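Local structure of MstE (Scytonema sp. PCC 10023, 6SBF) at residues T265-L276 / A287-L295; D108-L116 / A130-H140. The protein probably catalyses class II, protonation-initiated cyclisation of an isoprenoid substrate into a complex polycyclic scaffold on a merosterol-type biosynthetic route. The protein carries 1 engineered substitution. All coordinates share one frame; numbering follows the deposited sequence.

Interaction 1 (T265-L276 / A287-L295)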
ATOM      1  N   THR A 265       6.666  -7.481  -9.305  1.00 13.09           N
ATOM      2  CA  THR A 265       6.570  -8.095  -7.983  1.00 12.93           C
ATOM      3  C   THR A 265       5.521  -7.399  -7.138  1.00 12.18           C
ATOM      4  O   THR A 265       4.721  -8.102  -6.458  1.00 12.80           O
ATOM      5  CB  THR A 265       7.934  -8.162  -7.313  1.00 13.98           C
ATOM      6  OG1 THR A 265       8.529  -6.884  -7.361  1.00 15.59           O
ATOM      7  CG2 THR A 265       8.842  -9.192  -7.965  1.00 15.78           C
ATOM      8  N   PHE A 266       5.450  -6.091  -7.156  1.00 12.57           N
ATOM      9  CA  PHE A 266       4.476  -5.308  -6.371  1.00 12.39           C
ATOM     10  C   PHE A 266       3.063  -5.581  -6.820  1.00 12.30           C
ATOM     11  O   PHE A 266       2.161  -5.833  -5.982  1.00 12.56           O
ATOM     12  CB  PHE A 266       4.843  -3.823  -6.411  1.00 12.31           C
ATOM     13  CG  PHE A 266       3.998  -2.882  -5.607  1.00 11.37           C
ATOM     14  CD1 PHE A 266       4.137  -2.827  -4.223  1.00 11.60           C
ATOM     15  CD2 PHE A 266       3.131  -1.994  -6.206  1.00 12.29           C
ATOM     16  CE1 PHE A 266       3.404  -1.898  -3.496  1.00 12.56           C
ATOM     17  CE2 PHE A 266       2.439  -1.040  -5.523  1.00 12.70           C
ATOM     18  CZ  PHE A 266       2.583  -0.998  -4.143  1.00 12.73           C
ATOM     19  N   ALA A 267       2.797  -5.491  -8.117  1.00 11.82           N
ATOM     20  CA  ALA A 267       1.433  -5.654  -8.627  1.00 11.54           C
ATOM     21  C   ALA A 267       1.030  -7.115  -8.382  1.00 11.49           C
ATOM     22  O   ALA A 267      -0.154  -7.367  -8.135  1.00 12.47           O
ATOM     23  CB  ALA A 267       1.342  -5.259 -10.091  1.00 13.27           C
ATOM     24  N   THR A 268       1.929  -8.062  -8.557  1.00 11.44           N
ATOM     25  CA  THR A 268       1.606  -9.494  -8.373  1.00 12.34           C
ATOM     26  C   THR A 268       1.251  -9.775  -6.896  1.00 12.64           C
ATOM     27  O   THR A 268       0.284 -10.501  -6.644  1.00 12.45           O
ATOM     28  CB  THR A 268       2.729 -10.408  -8.859  1.00 12.19           C
ATOM     29  OG1 THR A 268       2.950 -10.128 -10.246  1.00 12.98           O
ATOM     30  CG2 THR A 268       2.427 -11.858  -8.689  1.00 12.77           C
ATOM     31  N   ALA A 269       1.966  -9.182  -5.963  1.00 11.39           N
ATOM     32  CA  ALA A 269       1.693  -9.398  -4.525  1.00 11.27           C
ATOM     33  C   ALA A 269       0.322  -8.818  -4.193  1.00 11.15           C
ATOM     34  O   ALA A 269      -0.473  -9.485  -3.475  1.00 12.00           O
ATOM     35  CB  ALA A 269       2.784  -8.733  -3.713  1.00 11.69           C
ATOM     36  N   TRP A 270      -0.010  -7.643  -4.715  1.00 10.87           N
ATOM     37  CA  TRP A 270      -1.343  -7.097  -4.438  1.00 11.08           C
ATOM     38  C   TRP A 270      -2.415  -7.956  -5.119  1.00 11.55           C
ATOM     39  O   TRP A 270      -3.501  -8.123  -4.533  1.00 12.29           O
ATOM     40  CB  TRP A 270      -1.423  -5.600  -4.799  1.00 11.48           C
ATOM     41  CG  TRP A 270      -0.832  -4.739  -3.720  1.00 12.18           C
ATOM     42  CD1 TRP A 270       0.327  -4.016  -3.703  1.00 13.59           C
ATOM     43  CD2 TRP A 270      -1.425  -4.550  -2.415  1.00 11.72           C
ATOM     44  NE1 TRP A 270       0.485  -3.386  -2.501  1.00 13.60           N
ATOM     45  CE2 TRP A 270      -0.545  -3.721  -1.677  1.00 12.61           C
ATOM     46  CE3 TRP A 270      -2.566  -5.025  -1.792  1.00 12.60           C
ATOM     47  CZ2 TRP A 270      -0.841  -3.336  -0.362  1.00 14.25           C
ATOM     48  CZ3 TRP A 270      -2.868  -4.617  -0.522  1.00 13.28           C
ATOM     49  CH2 TRP A 270      -2.007  -3.814   0.182  1.00 14.55           C
ATOM     50  N   CYS A 271      -2.159  -8.442  -6.334  1.00 11.61           N
ATOM     51  CA  CYS A 271      -3.153  -9.307  -6.982  1.00 12.03           C
ATOM     52  C   CYS A 271      -3.351 -10.584  -6.156  1.00 11.89           C
ATOM     53  O   CYS A 271      -4.496 -11.080  -6.069  1.00 12.94           O
ATOM     54  CB  CYS A 271      -2.715  -9.586  -8.402  1.00 13.22           C
ATOM     55  SG  CYS A 271      -3.980 -10.297  -9.439  1.00 15.81           S
ATOM     56  N   LEU A 272      -2.296 -11.127  -5.604  1.00 11.62           N
ATOM     57  CA  LEU A 272      -2.389 -12.348  -4.760  1.00 12.25           C
ATOM     58  C   LEU A 272      -3.297 -12.041  -3.565  1.00 12.05           C
ATOM     59  O   LEU A 272      -4.192 -12.883  -3.252  1.00 13.68           O
ATOM     60  CB  LEU A 272      -0.996 -12.809  -4.399  1.00 12.81           C
ATOM     61  CG  LEU A 272      -0.906 -13.994  -3.447  1.00 13.05           C
ATOM     62  CD1 LEU A 272      -1.705 -15.168  -3.977  1.00 14.20           C
ATOM     63  CD2 LEU A 272       0.539 -14.365  -3.186  1.00 13.55           C
ATOM     64  N   ARG A 273      -3.148 -10.888  -2.923  1.00 12.39           N
ATOM     65  CA  ARG A 273      -4.027 -10.545  -1.802  1.00 13.28           C
ATOM     66  C   ARG A 273      -5.491 -10.464  -2.305  1.00 13.03           C
ATOM     67  O   ARG A 273      -6.388 -10.966  -1.608  1.00 13.97           O
ATOM     68  CB  ARG A 273      -3.634  -9.216  -1.190  1.00 14.91           C
ATOM     69  CG  ARG A 273      -2.484  -9.366  -0.268  1.00 17.19           C
ATOM     70  CD  ARG A 273      -2.164  -8.099   0.510  1.00 17.37           C
ATOM     71  NE  ARG A 273      -3.207  -7.471   1.345  1.00 15.31           N
ATOM     72  CZ  ARG A 273      -2.948  -6.635   2.362  1.00 15.08           C
ATOM     73  NH1 ARG A 273      -1.722  -6.484   2.819  1.00 16.77           N
ATOM     74  NH2 ARG A 273      -3.923  -5.942   2.930  1.00 16.80           N
ATOM     75  N   LEU A 274      -5.720  -9.839  -3.436  1.00 12.08           N
ATOM     76  CA  LEU A 274      -7.090  -9.748  -3.995  1.00 12.44           C
ATOM     77  C   LEU A 274      -7.679 -11.149  -4.181  1.00 12.38           C
ATOM     78  O   LEU A 274      -8.866 -11.387  -3.840  1.00 14.42           O
ATOM     79  CB  LEU A 274      -7.028  -8.985  -5.306  1.00 12.69           C
ATOM     80  CG  LEU A 274      -8.315  -8.949  -6.136  1.00 13.35           C
ATOM     81  CD1 LEU A 274      -9.492  -8.344  -5.437  1.00 13.52           C
ATOM     82  CD2 LEU A 274      -8.011  -8.162  -7.427  1.00 14.01           C
ATOM     83  N   LEU A 275      -6.904 -12.066  -4.682  1.00 12.32           N
ATOM     84  CA  LEU A 275      -7.381 -13.430  -5.025  1.00 14.06           C
ATOM     85  C   LEU A 275      -7.684 -14.259  -3.753  1.00 14.48           C
ATOM     86  O   LEU A 275      -8.357 -15.265  -3.863  1.00 16.37           O
ATOM     87  CB  LEU A 275      -6.396 -14.168  -5.927  1.00 15.03           C
ATOM     88  CG  LEU A 275      -6.223 -13.576  -7.337  1.00 17.92           C
ATOM     89  CD1 LEU A 275      -5.079 -14.274  -8.025  1.00 22.05           C
ATOM     90  CD2 LEU A 275      -7.500 -13.649  -8.130  1.00 21.64           C
ATOM     91  N   LEU A 276      -7.232 -13.827  -2.575  1.00 14.21           N
ATOM     92  CA  LEU A 276      -7.581 -14.510  -1.311  1.00 14.68           C
ATOM     93  C   LEU A 276      -9.027 -14.236  -0.949  1.00 15.68           C
ATOM     94  O   LEU A 276      -9.526 -14.895  -0.004  1.00 18.69           O
ATOM     95  CB  LEU A 276      -6.657 -14.037  -0.217  1.00 15.90           C
ATOM     96  CG  LEU A 276      -5.205 -14.478  -0.417  1.00 19.40           C
ATOM     97  CD1 LEU A 276      -4.354 -13.828   0.617  1.00 24.10           C
ATOM     98  CD2 LEU A 276      -5.109 -16.006  -0.268  1.00 24.04           C
ATOM     99  N   ALA A 287      -4.582 -19.993  -9.650  1.00 18.24           N
ATOM    100  CA  ALA A 287      -3.908 -18.724  -9.952  1.00 18.09           C
ATOM    101  C   ALA A 287      -3.054 -18.299  -8.765  1.00 16.47           C
ATOM    102  O   ALA A 287      -1.918 -17.863  -8.931  1.00 16.29           O
ATOM    103  CB  ALA A 287      -4.953 -17.704 -10.310  1.00 18.45           C
ATOM    104  N   ARG A 288      -3.611 -18.406  -7.567  1.00 15.58           N
ATOM    105  CA  ARG A 288      -2.797 -18.109  -6.381  1.00 14.95           C
ATOM    106  C   ARG A 288      -1.552 -18.988  -6.290  1.00 14.48           C
ATOM    107  O   ARG A 288      -0.448 -18.480  -5.933  1.00 15.25           O
ATOM    108  CB  ARG A 288      -3.601 -18.222  -5.094  1.00 16.15           C
ATOM    109  CG  ARG A 288      -4.684 -17.165  -4.975  1.00 18.26           C
ATOM    110  CD  ARG A 288      -5.186 -16.962  -3.548  1.00 17.49           C
ATOM    111  NE  ARG A 288      -5.527 -18.243  -2.921  1.00 18.40           N
ATOM    112  CZ  ARG A 288      -6.685 -18.892  -3.024  1.00 20.36           C
ATOM    113  NH1 ARG A 288      -7.794 -18.286  -3.408  1.00 19.80           N
ATOM    114  NH2 ARG A 288      -6.733 -20.142  -2.624  1.00 23.18           N
ATOM    115  N   ALA A 289      -1.689 -20.278  -6.534  1.00 16.56           N
ATOM    116  CA  ALA A 289      -0.563 -21.204  -6.479  1.00 16.84           C
ATOM    117  C   ALA A 289       0.495 -20.780  -7.484  1.00 15.96           C
ATOM    118  O   ALA A 289       1.694 -20.835  -7.194  1.00 16.48           O
ATOM    119  CB  ALA A 289      -1.053 -22.604  -6.752  1.00 19.52           C
ATOM    120  N   ALA A 290       0.073 -20.353  -8.677  1.00 16.36           N
ATOM    121  CA  ALA A 290       1.023 -19.891  -9.726  1.00 15.94           C
ATOM    122  C   ALA A 290       1.757 -18.621  -9.284  1.00 14.51           C
ATOM    123  O   ALA A 290       2.970 -18.518  -9.474  1.00 15.13           O
ATOM    124  CB  ALA A 290       0.308 -19.721 -11.080  1.00 18.11           C
ATOM    125  N   ALA A 291       1.032 -17.684  -8.697  1.00 14.18           N
ATOM    126  CA  ALA A 291       1.593 -16.412  -8.212  1.00 13.30           C
ATOM    127  C   ALA A 291       2.601 -16.692  -7.095  1.00 13.70           C
ATOM    128  O   ALA A 291       3.694 -16.099  -7.057  1.00 14.67           O
ATOM    129  CB  ALA A 291       0.504 -15.508  -7.736  1.00 14.99           C
ATOM    130  N   ILE A 292       2.241 -17.590  -6.187  1.00 14.51           N
ATOM    131  CA  ILE A 292       3.185 -17.972  -5.097  1.00 13.51           C
ATOM    132  C   ILE A 292       4.456 -18.520  -5.753  1.00 13.88           C
ATOM    133  O   ILE A 292       5.586 -18.150  -5.332  1.00 14.09           O
ATOM    134  CB  ILE A 292       2.534 -18.977  -4.126  1.00 15.46           C
ATOM    135  CG1 ILE A 292       1.453 -18.297  -3.300  1.00 15.70           C
ATOM    136  CG2 ILE A 292       3.594 -19.625  -3.253  1.00 16.50           C
ATOM    137  CD1 ILE A 292       0.543 -19.295  -2.577  1.00 17.58           C
ATOM    138  N   GLY A 293       4.326 -19.454  -6.691  1.00 14.46           N
ATOM    139  CA  GLY A 293       5.525 -20.054  -7.275  1.00 15.25           C
ATOM    140  C   GLY A 293       6.404 -19.007  -7.945  1.00 14.68           C
ATOM    141  O   GLY A 293       7.644 -19.037  -7.810  1.00 16.17           O
ATOM    142  N   TRP A 294       5.798 -18.084  -8.677  1.00 14.35           N
ATOM    143  CA  TRP A 294       6.589 -17.075  -9.394  1.00 14.65           C
ATOM    144  C   TRP A 294       7.279 -16.147  -8.383  1.00 13.61           C
ATOM    145  O   TRP A 294       8.475 -15.854  -8.523  1.00 15.07           O
ATOM    146  CB  TRP A 294       5.683 -16.301 -10.342  1.00 14.80           C
ATOM    147  CG  TRP A 294       6.457 -15.304 -11.149  1.00 14.54           C
ATOM    148  CD1 TRP A 294       7.153 -15.550 -12.295  1.00 17.05           C
ATOM    149  CD2 TRP A 294       6.548 -13.901 -10.873  1.00 14.91           C
ATOM    150  NE1 TRP A 294       7.699 -14.364 -12.731  1.00 15.49           N
ATOM    151  CE2 TRP A 294       7.319 -13.333 -11.912  1.00 15.10           C
ATOM    152  CE3 TRP A 294       6.033 -13.052  -9.891  1.00 14.30           C
ATOM    153  CZ2 TRP A 294       7.611 -11.976 -11.950  1.00 15.34           C
ATOM    154  CZ3 TRP A 294       6.301 -11.702  -9.927  1.00 13.98           C
ATOM    155  CH2 TRP A 294       7.074 -11.167 -10.958  1.00 15.56           C
ATOM    156  N   LEU A 295       6.540 -15.747  -7.340  1.00 13.56           N
ATOM    157  CA  LEU A 295       7.182 -14.861  -6.336  1.00 14.01           C
ATOM    158  C   LEU A 295       8.336 -15.623  -5.634  1.00 13.12           C
ATOM    159  O   LEU A 295       9.396 -15.017  -5.402  1.00 14.55           O
ATOM    160  CB  LEU A 295       6.126 -14.379  -5.329  1.00 14.31           C
ATOM    161  CG  LEU A 295       5.146 -13.372  -5.890  1.00 13.50           C
ATOM    162  CD1 LEU A 295       3.952 -13.170  -4.943  1.00 13.44           C
ATOM    163  CD2 LEU A 295       5.808 -12.039  -6.146  1.00 14.62           C
TER

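Interaction 2 (D108-L116 / A130-H140)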
ATOM      1  N   ASP A 108      -0.498  13.880   6.285  1.00 12.97           N
ATOM      2  CA  ASP A 108      -1.398  13.436   5.201  1.00 12.87           C
ATOM      3  C   ASP A 108      -2.216  12.250   5.681  1.00 13.09           C
ATOM      4  O   ASP A 108      -1.843  11.495   6.610  1.00 12.95           O
ATOM      5  CB  ASP A 108      -0.608  13.121   3.925  1.00 13.45           C
ATOM      6  CG  ASP A 108       0.069  11.775   3.992  1.00 13.29           C
ATOM      7  OD1 ASP A 108      -0.551  10.733   3.662  1.00 14.50           O
ATOM      8  OD2 ASP A 108       1.291  11.736   4.365  1.00 14.88           O
ATOM      9  N   ALA A 109      -3.354  12.078   5.060  1.00 12.41           N
ATOM     10  CA  ALA A 109      -4.343  11.068   5.454  1.00 13.04           C
ATOM     11  C   ALA A 109      -3.813   9.668   5.215  1.00 12.46           C
ATOM     12  O   ALA A 109      -4.224   8.755   5.941  1.00 13.59           O
ATOM     13  CB  ALA A 109      -5.645  11.257   4.725  1.00 13.67           C
ATOM     14  N   ASP A 110      -3.040   9.448   4.172  1.00 12.55           N
ATOM     15  CA  ASP A 110      -2.611   8.069   3.847  1.00 12.87           C
ATOM     16  C   ASP A 110      -1.653   7.585   4.917  1.00 12.08           C
ATOM     17  O   ASP A 110      -1.821   6.488   5.470  1.00 12.59           O
ATOM     18  CB  ASP A 110      -2.017   7.989   2.451  1.00 13.93           C
ATOM     19  CG  ASP A 110      -1.805   6.544   2.016  1.00 15.41           C
ATOM     20  OD1 ASP A 110      -2.747   5.758   2.119  1.00 16.63           O
ATOM     21  OD2 ASP A 110      -0.732   6.230   1.559  1.00 25.47           O
ATOM     22  N   THR A 111      -0.613   8.333   5.160  1.00 11.97           N
ATOM     23  CA  THR A 111       0.364   7.977   6.172  1.00 12.27           C
ATOM     24  C   THR A 111      -0.372   7.771   7.499  1.00 11.14           C
ATOM     25  O   THR A 111      -0.065   6.788   8.218  1.00 12.32           O
ATOM     26  CB  THR A 111       1.422   9.073   6.363  1.00 13.02           C
ATOM     27  OG1 THR A 111       2.069   9.286   5.097  1.00 14.40           O
ATOM     28  CG2 THR A 111       2.408   8.660   7.416  1.00 13.39           C
ATOM     29  N   THR A 112      -1.242   8.677   7.816  1.00 11.18           N
ATOM     30  CA  THR A 112      -1.972   8.592   9.136  1.00 11.21           C
ATOM     31  C   THR A 112      -2.785   7.315   9.213  1.00 12.18           C
ATOM     32  O   THR A 112      -2.789   6.646  10.255  1.00 12.39           O
ATOM     33  CB  THR A 112      -2.773   9.885   9.374  1.00 12.04           C
ATOM     34  OG1 THR A 112      -1.877  11.004   9.402  1.00 12.63           O
ATOM     35  CG2 THR A 112      -3.533   9.846  10.644  1.00 12.99           C
ATOM     36  N   GLY A 113      -3.468   6.937   8.143  1.00 11.80           N
ATOM     37  CA  GLY A 113      -4.208   5.677   8.140  1.00 11.72           C
ATOM     38  C   GLY A 113      -3.340   4.476   8.347  1.00 11.48           C
ATOM     39  O   GLY A 113      -3.675   3.612   9.187  1.00 12.92           O
ATOM     40  N   TRP A 114      -2.207   4.382   7.674  1.00 11.00           N
ATOM     41  CA  TRP A 114      -1.301   3.243   7.882  1.00 11.89           C
ATOM     42  C   TRP A 114      -0.777   3.229   9.318  1.00 11.42           C
ATOM     43  O   TRP A 114      -0.618   2.131   9.887  1.00 12.03           O
ATOM     44  CB  TRP A 114      -0.141   3.239   6.884  1.00 11.79           C
ATOM     45  CG  TRP A 114      -0.592   2.875   5.504  1.00 11.98           C
ATOM     46  CD1 TRP A 114      -0.777   3.709   4.435  1.00 13.18           C
ATOM     47  CD2 TRP A 114      -0.946   1.552   5.029  1.00 11.33           C
ATOM     48  NE1 TRP A 114      -1.266   3.020   3.351  1.00 13.30           N
ATOM     49  CE2 TRP A 114      -1.342   1.681   3.675  1.00 12.50           C
ATOM     50  CE3 TRP A 114      -0.899   0.271   5.611  1.00 12.59           C
ATOM     51  CZ2 TRP A 114      -1.778   0.596   2.942  1.00 12.86           C
ATOM     52  CZ3 TRP A 114      -1.316  -0.806   4.861  1.00 13.37           C
ATOM     53  CH2 TRP A 114      -1.756  -0.645   3.528  1.00 13.86           C
ATOM     54  N   ALA A 115      -0.448   4.361   9.866  1.00 11.27           N
ATOM     55  CA  ALA A 115       0.046   4.441  11.260  1.00 12.31           C
ATOM     56  C   ALA A 115      -1.035   3.925  12.200  1.00 11.91           C
ATOM     57  O   ALA A 115      -0.694   3.259  13.193  1.00 12.59           O
ATOM     58  CB  ALA A 115       0.446   5.860  11.618  1.00 12.88           C
ATOM     59  N   LEU A 116      -2.295   4.217  11.928  1.00 11.47           N
ATOM     60  CA  LEU A 116      -3.425   3.703  12.720  1.00 11.37           C
ATOM     61  C   LEU A 116      -3.594   2.202  12.555  1.00 11.40           C
ATOM     62  O   LEU A 116      -4.006   1.542  13.557  1.00 13.48           O
ATOM     63  CB  LEU A 116      -4.667   4.544  12.472  1.00 11.98           C
ATOM     64  CG  LEU A 116      -4.619   5.967  12.997  1.00 13.14           C
ATOM     65  CD1 LEU A 116      -5.779   6.778  12.427  1.00 14.44           C
ATOM     66  CD2 LEU A 116      -4.690   5.973  14.533  1.00 17.00           C
ATOM     67  N   ALA A 130      -3.507   7.988  18.975  1.00 14.24           N
ATOM     68  CA  ALA A 130      -4.347   7.375  17.917  1.00 15.61           C
ATOM     69  C   ALA A 130      -5.688   8.096  17.856  1.00 14.32           C
ATOM     70  O   ALA A 130      -6.194   8.314  16.731  1.00 14.62           O
ATOM     71  CB  ALA A 130      -4.557   5.902  18.165  1.00 16.38           C
ATOM     72  N   GLN A 131      -6.273   8.476  18.982  1.00 13.65           N
ATOM     73  CA  GLN A 131      -7.561   9.201  18.975  1.00 13.08           C
ATOM     74  C   GLN A 131      -7.378  10.528  18.236  1.00 13.62           C
ATOM     75  O   GLN A 131      -8.263  10.972  17.468  1.00 15.02           O
ATOM     76  CB  GLN A 131      -8.032   9.458  20.416  1.00 14.86           C
ATOM     77  CG  GLN A 131      -9.365  10.178  20.535  1.00 23.14           C
ATOM     78  CD  GLN A 131      -9.885  10.212  21.957  1.00 38.09           C
ATOM     79  OE1 GLN A 131      -9.799   9.203  22.641  1.00 41.58           O
ATOM     80  NE2 GLN A 131     -10.440  11.348  22.355  1.00 52.72           N
ATOM     81  N   GLN A 132      -6.294  11.237  18.550  1.00 14.25           N
ATOM     82  CA  GLN A 132      -6.037  12.548  17.930  1.00 14.14           C
ATOM     83  C   GLN A 132      -5.830  12.388  16.407  1.00 12.82           C
ATOM     84  O   GLN A 132      -6.415  13.189  15.631  1.00 14.15           O
ATOM     85  CB  GLN A 132      -4.779  13.168  18.543  1.00 14.88           C
ATOM     86  CG  GLN A 132      -4.528  14.598  18.067  1.00 15.46           C
ATOM     87  CD  GLN A 132      -3.161  15.155  18.420  1.00 16.15           C
ATOM     88  OE1 GLN A 132      -2.306  14.397  18.846  1.00 18.90           O
ATOM     89  NE2 GLN A 132      -2.954  16.445  18.147  1.00 18.71           N
ATOM     90  N   ALA A 133      -5.093  11.392  15.999  1.00 13.48           N
ATOM     91  CA  ALA A 133      -4.812  11.150  14.587  1.00 13.97           C
ATOM     92  C   ALA A 133      -6.108  10.758  13.864  1.00 13.38           C
ATOM     93  O   ALA A 133      -6.327  11.202  12.722  1.00 14.82           O
ATOM     94  CB  ALA A 133      -3.697  10.150  14.442  1.00 16.37           C
ATOM     95  N   ARG A 134      -6.937   9.916  14.485  1.00 15.10           N
ATOM     96  CA  ARG A 134      -8.212   9.527  13.838  1.00 15.58           C
ATOM     97  C   ARG A 134      -9.087  10.750  13.654  1.00 15.09           C
ATOM     98  O   ARG A 134      -9.793  10.854  12.606  1.00 15.36           O
ATOM     99  CB  ARG A 134      -8.995   8.506  14.659  1.00 24.19           C
ATOM    100  CG  ARG A 134      -8.934   7.095  14.177  1.00 29.17           C
ATOM    101  CD  ARG A 134      -9.921   6.158  14.822  1.00 23.29           C
ATOM    102  NE  ARG A 134      -9.998   6.195  16.222  1.00 25.19           N
ATOM    103  CZ  ARG A 134      -9.110   5.630  17.020  1.00 21.58           C
ATOM    104  NH1 ARG A 134      -9.322   5.847  18.277  1.00 24.30           N
ATOM    105  NH2 ARG A 134      -8.167   4.776  16.588  1.00 21.51           N
ATOM    106  N   ALA A 135      -9.128  11.616  14.647  1.00 14.07           N
ATOM    107  CA  ALA A 135      -9.894  12.877  14.540  1.00 15.71           C
ATOM    108  C   ALA A 135      -9.384  13.712  13.353  1.00 14.12           C
ATOM    109  O   ALA A 135     -10.194  14.200  12.569  1.00 15.90           O
ATOM    110  CB  ALA A 135      -9.823  13.605  15.857  1.00 14.85           C
ATOM    111  N   ALA A 136      -8.074  13.793  13.205  1.00 13.51           N
ATOM    112  CA  ALA A 136      -7.466  14.546  12.126  1.00 15.01           C
ATOM    113  C   ALA A 136      -7.875  13.922  10.794  1.00 15.25           C
ATOM    114  O   ALA A 136      -8.097  14.678   9.827  1.00 16.06           O
ATOM    115  CB  ALA A 136      -5.973  14.593  12.256  1.00 17.41           C
ATOM    116  N   LEU A 137      -7.947  12.613  10.694  1.00 15.18           N
ATOM    117  CA  LEU A 137      -8.393  11.978   9.427  1.00 17.00           C
ATOM    118  C   LEU A 137      -9.763  12.471   9.040  1.00 17.41           C
ATOM    119  O   LEU A 137      -9.997  12.648   7.816  1.00 18.46           O
ATOM    120  CB  LEU A 137      -8.530  10.485   9.542  1.00 23.32           C
ATOM    121  CG  LEU A 137      -7.296   9.713   9.320  1.00 22.56           C
ATOM    122  CD1 LEU A 137      -7.566   8.217   9.483  1.00 17.74           C
ATOM    123  CD2 LEU A 137      -6.694   9.965   7.952  1.00 25.40           C
ATOM    124  N   ALA A 138     -10.629  12.721   9.992  1.00 17.45           N
ATOM    125  CA  ALA A 138     -12.000  13.129   9.680  1.00 20.17           C
ATOM    126  C   ALA A 138     -11.972  14.449   8.915  1.00 19.14           C
ATOM    127  O   ALA A 138     -12.863  14.672   8.067  1.00 22.71           O
ATOM    128  CB  ALA A 138     -12.816  13.187  10.932  1.00 22.06           C
ATOM    129  N   THR A 139     -10.966  15.283   9.148  0.50 17.41           N
ATOM    130  CA  THR A 139     -10.848  16.594   8.476  0.50 17.62           C
ATOM    131  C   THR A 139     -10.667  16.440   6.953  0.50 16.62           C
ATOM    132  O   THR A 139     -10.986  17.388   6.234  0.50 21.49           O
ATOM    133  CB  THR A 139      -9.706  17.398   9.101  0.50 17.39           C
ATOM    134  OG1 THR A 139      -9.909  17.401  10.519  0.50 23.51           O
ATOM    135  CG2 THR A 139      -9.666  18.806   8.561  0.50 18.49           C
ATOM    136  N   HIS A 140     -10.157  15.298   6.504  1.00 16.19           N
ATOM    137  CA  HIS A 140      -9.859  15.010   5.104  1.00 14.66           C
ATOM    138  C   HIS A 140     -11.050  14.403   4.352  1.00 15.30           C
ATOM    139  O   HIS A 140     -10.918  14.222   3.123  1.00 15.50           O
ATOM    140  CB  HIS A 140      -8.648  14.097   5.047  1.00 14.61           C
ATOM    141  CG  HIS A 140      -7.390  14.728   5.499  1.00 14.43           C
ATOM    142  ND1 HIS A 140      -6.721  15.693   4.767  1.00 20.41           N
ATOM    143  CD2 HIS A 140      -6.646  14.512   6.569  1.00 17.07           C
ATOM    144  CE1 HIS A 140      -5.612  16.022   5.422  1.00 20.65           C
ATOM    145  NE2 HIS A 140      -5.549  15.325   6.505  1.00 17.42           N
TER

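Interaction 1 (T265-L276 / A287-L295)
A near-trans first torsion (chi1 176°) swings the isobutyl end of L272 across to 287-295, while R288, bent at chi3 (-50°), leads its guanidinium around to the C-terminal end of the facing helix. L272 is a knob in a hole formed by R288, A291, I292 and L295. Its CD1 rests on the aliphatic stem of R288, 3.7 Å from CG, and its CD2 meets both CG1 of I292 and CD1 of L295 at 4.0 Å. R288 works in two ways. The stem touches L275, whose CB lies 3.6 Å from R288 CG, and L276, which crosses it so that CD2 comes to 3.4 Å from R288 CD. Beyond the stem, R288 NH1 donates to L275 O at 3.1 Å. The bond is nearly straight at the hydrogen and lies close to the guanidinium plane, but it reaches the oxygen from above the carbonyl plane. As NH2 also bonds M366 O, two carbonyls grip the buried guanidinium, and its positive charge would probably be favoured by the negative end of the helix dipole nearby. At the other end of the contact W294 spreads its six-membered ring beside two threonines: T268 OG1 lies 3.7 Å from W294 CZ3, and T265 CG2 meets CH2 at 4.0 Å. Their hydroxyls are engaged away from the indole: T268 OG1 with S264 O and V255 N, T265 OG1 with S308 OG and V306 O. The axes run near-antiparallel (151°), forming an alpha-hairpin. F266 points away from 287-295 and touches T355 of helix 350-363; W270 touches T355 and also helix 215-229, consistent with 265-275 as an inner and 282-298 as an outer helix of the alpha6-alpha6 barrel of squalene-hopene cyclase relatives.

Interaction 2 (D108-L116 / A130-H140)
A109, which opens the helix capped by D108, sets its CB over one face of the H140 imidazole, a CH-pi contact of 4.2 Å from CB to the ring centroid. H140 NE2 bonds E98, which helps fix the rotation of that ring. The same alanine also receives L137, whose CD2 lies 3.4 Å from A109 O. The cap itself is local: D108 OD1 accepts from T111 N in an almost straight bond of 2.8 Å, and D108 OD2 takes T111 OG1 on its syn side. The sequence D108-A109-D110-T111-T112 (DxDTT) is consistent with a variant of the acidic DxDD motif of class II cyclases; the cap and the T112 bonds lie within it. One turn on, T112 divides its branches. Its chi1 of -60° leaves OG1 beside the backbone N and sends CG2 toward A133, 3.8 Å from its CB, whereas OG1 turns back to D108 O and also bonds W99 N. D108 O is thus held twice, by T112 N and T112 OG1 from opposite faces of its plane. G113 adds a loose touch, CA 4.4 Å from L137 CD1. L116 is a knob among A130, A133, R134 and L137. Its CD1 meets L137 CD1 tip to tip at 3.7 Å and lies 3.6 Å from R134 CG; its CD2 turns to A130, 3.6 Å from CB. The polar end of R134 goes to S125 O. The two helices pack antiparallel at 144° by van der Waals contact and one CH-pi contact, with no polar bond between the segments. On the remote face D110 and W114 touch helices 59-69 and 177-183, while F189 of helix 187-200 touches R134 and L137, and loop residues E98 and W99 press on A136 and A133.

How the interactions relate
Both contacts join consecutive antiparallel helices, yet they lie on opposite sides of the chain's centre, with their own centres about 29 Å apart; their nearest atoms come to about 5 Å without touching. Interaction 2 closes first along the chain, pairing helices 109-121 and 128-138; interaction 1 follows, pairing 265-275 and 282-298, so no helix is shared. Between them run helices 152-158 through 235-248. Each contact places a leucine of the earlier helix, L116 or L272, in a four-residue hole of the next. The pairs stand on opposite sides of the interior, where W114 and W270 bring them nearest; this is consistent with two sections of the alpha6-alpha6 barrel of this single-domain cyclase.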